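Local coordinates for Lin2111 protein (Listeria innocua, PDB 3EDP) that is of unknown function but is probably a DNA-binding transcription regulator of the GntR family, with a UTRA domain, at residues A[119-130]-A[140-148]. Sequence-based numbering, arbitrary orientation.
Sequences MKENELVYSIKF and LDRLILPLG
The ring of Phe130 lies flat over the side chain of Asp141, its cross-strand partner. Asp141 CB sits above the ring toward its rim, 3.5 Å from the centroid, a CH-pi contact, and the carboxylate plane is only 3° from that of the ring. Phe130 reaches this place because CG stands between its backbone N and carbonyl carbon (chi1 66°), which swings the ring across to strand 140-146; there CE2 also meets CD1 of Leu143 at 3.6 Å. On the next strand His222 ND1 is hydrogen-bonded to Asp141 OD2, and Gln220 NE2 makes a weak bond to OD1. Farther along this face, Ile128 and Leu143 pair CB to CB, and Leu147 meets Tyr126 at about a right angle, with CD2 over one face of the ring, though the leucine is modelled too close to the ring for its exact distance to be trusted. Phe158 also meets the Tyr126 ring. Ile128, Leu143 and Tyr126 are buried and suit an apolar surface; Asp141 is the polar exception, its carboxylate satisfied by His222.

On the other face, Lys129 and Arg142 extend alongside each other in one direction. Lys129 NZ lies at the guanidinium edge, 3.0 Å from Arg142 NE; both are donors, and the carboxylate of Glu189, salt-bridged to each, would offset their like charge. Val125 and Ile144 touch through their CG2 methyls (3.8 Å), while helix 110-117 packs on Ile144 and Pro146.

Between the faces, paired backbone bonds join Phe130 with Asp141, Ile128 with Leu143, and Tyr126 with Leu145. Pro146, lacking an N-H, fits the non-hydrogen-bonded site opposite Val125. Beyond it, Leu147 N bonds to Leu124 O (3.1 Å), which a water also links to Gly148 N. Together the strands form an antiparallel beta hairpin in the central sheet of the UTRA domain, lying between strands 99-108 and 215-225.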
loop_
_atom_site.group_PDB
_atom_site.type_symbol
_atom_site.label_atom_id
_atom_site.label_comp_id
_atom_site.label_asym_id
_atom_site.label_seq_id
_atom_site.Cartn_x
_atom_site.Cartn_y
_atom_site.Cartn_z
HETATM N N MSE A 119 19.622 -4.852 9.102
HETATM C CA MSE A 119 20.505 -5.912 8.618
HETATM C C MSE A 119 21.956 -5.428 8.566
HETATM O O MSE A 119 22.253 -4.286 8.922
HETATM C CB MSE A 119 20.052 -6.402 7.236
HETATM C CG MSE A 119 20.225 -5.382 6.119
HETATM SE SE MSE A 119 19.327 -5.868 4.445
HETATM C CE MSE A 119 20.372 -7.445 3.980
ATOM N N LYS A 120 22.859 -6.297 8.124
ATOM C CA LYS A 120 24.271 -5.934 8.023
ATOM C C LYS A 120 24.567 -5.205 6.716
ATOM O O LYS A 120 24.125 -5.623 5.645
ATOM C CB LYS A 120 25.162 -7.170 8.161
ATOM C CG LYS A 120 24.997 -7.900 9.482
ATOM C CD LYS A 120 25.033 -6.926 10.652
ATOM C CE LYS A 120 25.023 -7.654 11.992
ATOM N NZ LYS A 120 26.269 -8.442 12.210
ATOM N N GLU A 121 25.328 -4.119 6.818
ATOM C CA GLU A 121 25.618 -3.238 5.686
ATOM C C GLU A 121 26.213 -3.958 4.472
ATOM O O GLU A 121 26.063 -3.501 3.338
ATOM C CB GLU A 121 26.533 -2.089 6.124
ATOM C CG GLU A 121 27.742 -2.524 6.947
ATOM C CD GLU A 121 27.379 -2.928 8.373
ATOM O OE1 GLU A 121 26.282 -2.549 8.842
ATOM O OE2 GLU A 121 28.194 -3.623 9.023
ATOM N N ASN A 122 26.871 -5.086 4.716
ATOM C CA ASN A 122 27.539 -5.840 3.661
ATOM C C ASN A 122 26.680 -6.966 3.093
ATOM O O ASN A 122 27.075 -7.646 2.148
ATOM C CB ASN A 122 28.857 -6.415 4.177
ATOM C CG ASN A 122 28.673 -7.256 5.426
ATOM O OD1 ASN A 122 28.199 -6.766 6.454
ATOM N ND2 ASN A 122 29.047 -8.529 5.346
ATOM N N GLU A 123 25.508 -7.170 3.676
ATOM C CA GLU A 123 24.581 -8.169 3.165
ATOM C C GLU A 123 23.890 -7.641 1.911
ATOM O O GLU A 123 23.828 -6.434 1.690
ATOM C CB GLU A 123 23.578 -8.573 4.248
ATOM C CG GLU A 123 24.236 -9.324 5.406
ATOM C CD GLU A 123 23.275 -9.635 6.536
ATOM O OE1 GLU A 123 23.338 -10.765 7.064
ATOM O OE2 GLU A 123 22.459 -8.758 6.895
ATOM N N LEU A 124 23.386 -8.547 1.084
ATOM C CA LEU A 124 22.950 -8.177 -0.253
ATOM C C LEU A 124 21.457 -7.889 -0.367
ATOM O O LEU A 124 20.642 -8.463 0.356
ATOM C CB LEU A 124 23.347 -9.271 -1.245
ATOM C CG LEU A 124 24.830 -9.649 -1.211
ATOM C CD1 LEU A 124 25.087 -10.846 -2.114
ATOM C CD2 LEU A 124 25.702 -8.459 -1.607
ATOM N N VAL A 125 21.116 -7.004 -1.300
ATOM C CA VAL A 125 19.737 -6.703 -1.644
ATOM C C VAL A 125 19.602 -6.640 -3.159
ATOM O O VAL A 125 20.557 -6.316 -3.860
ATOM C CB VAL A 125 19.261 -5.343 -1.046
ATOM C CG1 VAL A 125 19.416 -5.335 0.470
ATOM C CG2 VAL A 125 20.022 -4.171 -1.669
ATOM N N TYR A 126 18.415 -6.968 -3.660
ATOM C CA TYR A 126 18.090 -6.723 -5.053
ATOM C C TYR A 126 17.663 -5.278 -5.201
ATOM O O TYR A 126 16.957 -4.732 -4.346
ATOM C CB TYR A 126 16.936 -7.604 -5.513
ATOM C CG TYR A 126 17.256 -9.068 -5.597
ATOM C CD1 TYR A 126 18.036 -9.566 -6.638
ATOM C CD2 TYR A 126 16.765 -9.961 -4.649
ATOM C CE1 TYR A 126 18.330 -10.910 -6.728
ATOM C CE2 TYR A 126 17.045 -11.310 -4.732
ATOM C CZ TYR A 126 17.835 -11.775 -5.775
ATOM O OH TYR A 126 18.123 -13.111 -5.867
ATOM N N SER A 127 18.080 -4.663 -6.294
ATOM C CA SER A 127 17.666 -3.314 -6.613
ATOM C C SER A 127 17.008 -3.354 -7.975
ATOM O O SER A 127 17.618 -3.783 -8.955
ATOM C CB SER A 127 18.867 -2.373 -6.634
ATOM O OG SER A 127 18.457 -1.055 -6.936
ATOM N N ILE A 128 15.750 -2.939 -8.025
ATOM C CA ILE A 128 15.006 -2.930 -9.271
ATOM C C ILE A 128 14.561 -1.511 -9.565
ATOM O O ILE A 128 14.065 -0.810 -8.684
ATOM C CB ILE A 128 13.771 -3.850 -9.194
ATOM C CG1 ILE A 128 14.206 -5.298 -8.968
ATOM C CG2 ILE A 128 12.944 -3.740 -10.464
ATOM C CD1 ILE A 128 13.078 -6.228 -8.578
ATOM N N LYS A 129 14.762 -1.078 -10.799
ATOM C CA LYS A 129 14.286 0.225 -11.213
ATOM C C LYS A 129 13.402 0.063 -12.438
ATOM O O LYS A 129 13.794 -0.591 -13.410
ATOM C CB LYS A 129 15.466 1.142 -11.531
ATOM C CG LYS A 129 15.076 2.601 -11.729
ATOM C CD LYS A 129 16.277 3.442 -12.135
ATOM C CE LYS A 129 17.528 3.051 -11.351
ATOM N NZ LYS A 129 17.329 3.092 -9.868
ATOM N N PHE A 130 12.206 0.639 -12.389
ATOM C CA PHE A 130 11.341 0.663 -13.567
ATOM C C PHE A 130 10.590 1.977 -13.776
ATOM O O PHE A 130 10.435 2.783 -12.861
ATOM C CB PHE A 130 10.376 -0.529 -13.598
ATOM C CG PHE A 130 9.345 -0.525 -12.504
ATOM C CD1 PHE A 130 8.156 0.171 -12.653
ATOM C CD2 PHE A 130 9.547 -1.251 -11.340
ATOM C CE1 PHE A 130 7.201 0.166 -11.652
ATOM C CE2 PHE A 130 8.593 -1.268 -10.340
ATOM C CZ PHE A 130 7.419 -0.554 -10.495
ATOM N N LEU A 140 8.680 6.934 -11.979
ATOM C CA LEU A 140 9.856 6.114 -11.751
ATOM C C LEU A 140 9.708 5.377 -10.429
ATOM O O LEU A 140 9.368 5.975 -9.407
ATOM C CB LEU A 140 11.107 6.994 -11.733
ATOM C CG LEU A 140 12.408 6.329 -11.297
ATOM C CD1 LEU A 140 12.867 5.369 -12.372
ATOM C CD2 LEU A 140 13.470 7.385 -11.048
ATOM N N ASP A 141 9.951 4.075 -10.452
ATOM C CA ASP A 141 9.885 3.277 -9.238
ATOM C C ASP A 141 11.213 2.622 -8.948
ATOM O O ASP A 141 11.898 2.154 -9.856
ATOM C CB ASP A 141 8.796 2.203 -9.332
ATOM C CG ASP A 141 7.419 2.749 -9.022
ATOM O OD1 ASP A 141 6.878 2.414 -7.948
ATOM O OD2 ASP A 141 6.888 3.531 -9.839
ATOM N N ARG A 142 11.578 2.602 -7.673
ATOM C CA ARG A 142 12.731 1.839 -7.235
ATOM C C ARG A 142 12.319 0.925 -6.085
ATOM O O ARG A 142 11.687 1.366 -5.119
ATOM C CB ARG A 142 13.889 2.761 -6.846
ATOM C CG ARG A 142 14.876 2.141 -5.868
ATOM C CD ARG A 142 16.329 2.391 -6.273
ATOM N NE ARG A 142 16.519 3.645 -7.000
ATOM C CZ ARG A 142 16.344 4.859 -6.479
ATOM N NH1 ARG A 142 15.947 4.999 -5.217
ATOM N NH2 ARG A 142 16.546 5.936 -7.229
ATOM N N LEU A 143 12.658 -0.352 -6.223
ATOM C CA LEU A 143 12.355 -1.384 -5.236
ATOM C C LEU A 143 13.639 -1.984 -4.677
ATOM O O LEU A 143 14.596 -2.253 -5.420
ATOM C CB LEU A 143 11.581 -2.521 -5.891
ATOM C CG LEU A 143 10.062 -2.529 -5.971
ATOM C CD1 LEU A 143 9.563 -1.432 -6.894
ATOM C CD2 LEU A 143 9.608 -3.903 -6.448
ATOM N N ILE A 144 13.647 -2.207 -3.373
ATOM C CA ILE A 144 14.761 -2.849 -2.701
ATOM C C ILE A 144 14.242 -4.074 -1.945
ATOM O O ILE A 144 13.366 -3.955 -1.090
ATOM C CB ILE A 144 15.449 -1.886 -1.719
ATOM C CG1 ILE A 144 15.852 -0.589 -2.430
ATOM C CG2 ILE A 144 16.664 -2.556 -1.077
ATOM C CD1 ILE A 144 16.985 -0.742 -3.432
ATOM N N LEU A 145 14.772 -5.247 -2.279
ATOM C CA LEU A 145 14.377 -6.512 -1.654
ATOM C C LEU A 145 15.619 -7.261 -1.183
ATOM O O LEU A 145 16.429 -7.674 -1.996
ATOM C CB LEU A 145 13.655 -7.402 -2.666
ATOM C CG LEU A 145 12.420 -6.886 -3.407
ATOM C CD1 LEU A 145 11.939 -7.921 -4.428
ATOM C CD2 LEU A 145 11.320 -6.573 -2.435
ATOM N N PRO A 146 15.775 -7.444 0.136
ATOM C CA PRO A 146 16.945 -8.183 0.633
ATOM C C PRO A 146 16.960 -9.630 0.141
ATOM O O PRO A 146 15.937 -10.319 0.167
ATOM C CB PRO A 146 16.771 -8.138 2.157
ATOM C CG PRO A 146 15.862 -6.966 2.401
ATOM C CD PRO A 146 14.930 -6.947 1.231
ATOM N N LEU A 147 18.129 -10.066 -0.316
ATOM C CA LEU A 147 18.337 -11.413 -0.820
ATOM C C LEU A 147 17.877 -12.474 0.160
ATOM O O LEU A 147 17.194 -13.419 -0.224
ATOM C CB LEU A 147 19.817 -11.632 -1.129
ATOM C CG LEU A 147 20.243 -11.413 -2.574
ATOM C CD1 LEU A 147 19.744 -12.562 -3.429
ATOM C CD2 LEU A 147 19.736 -10.069 -3.087
ATOM N N GLY A 148 18.266 -12.314 1.421
ATOM C CA GLY A 148 17.924 -13.267 2.468
ATOM C C GLY A 148 16.437 -13.398 2.751
ATOM O O GLY A 148 16.011 -14.318 3.441
HETATM O O HOH W 1 20.240 -10.341 2.250
#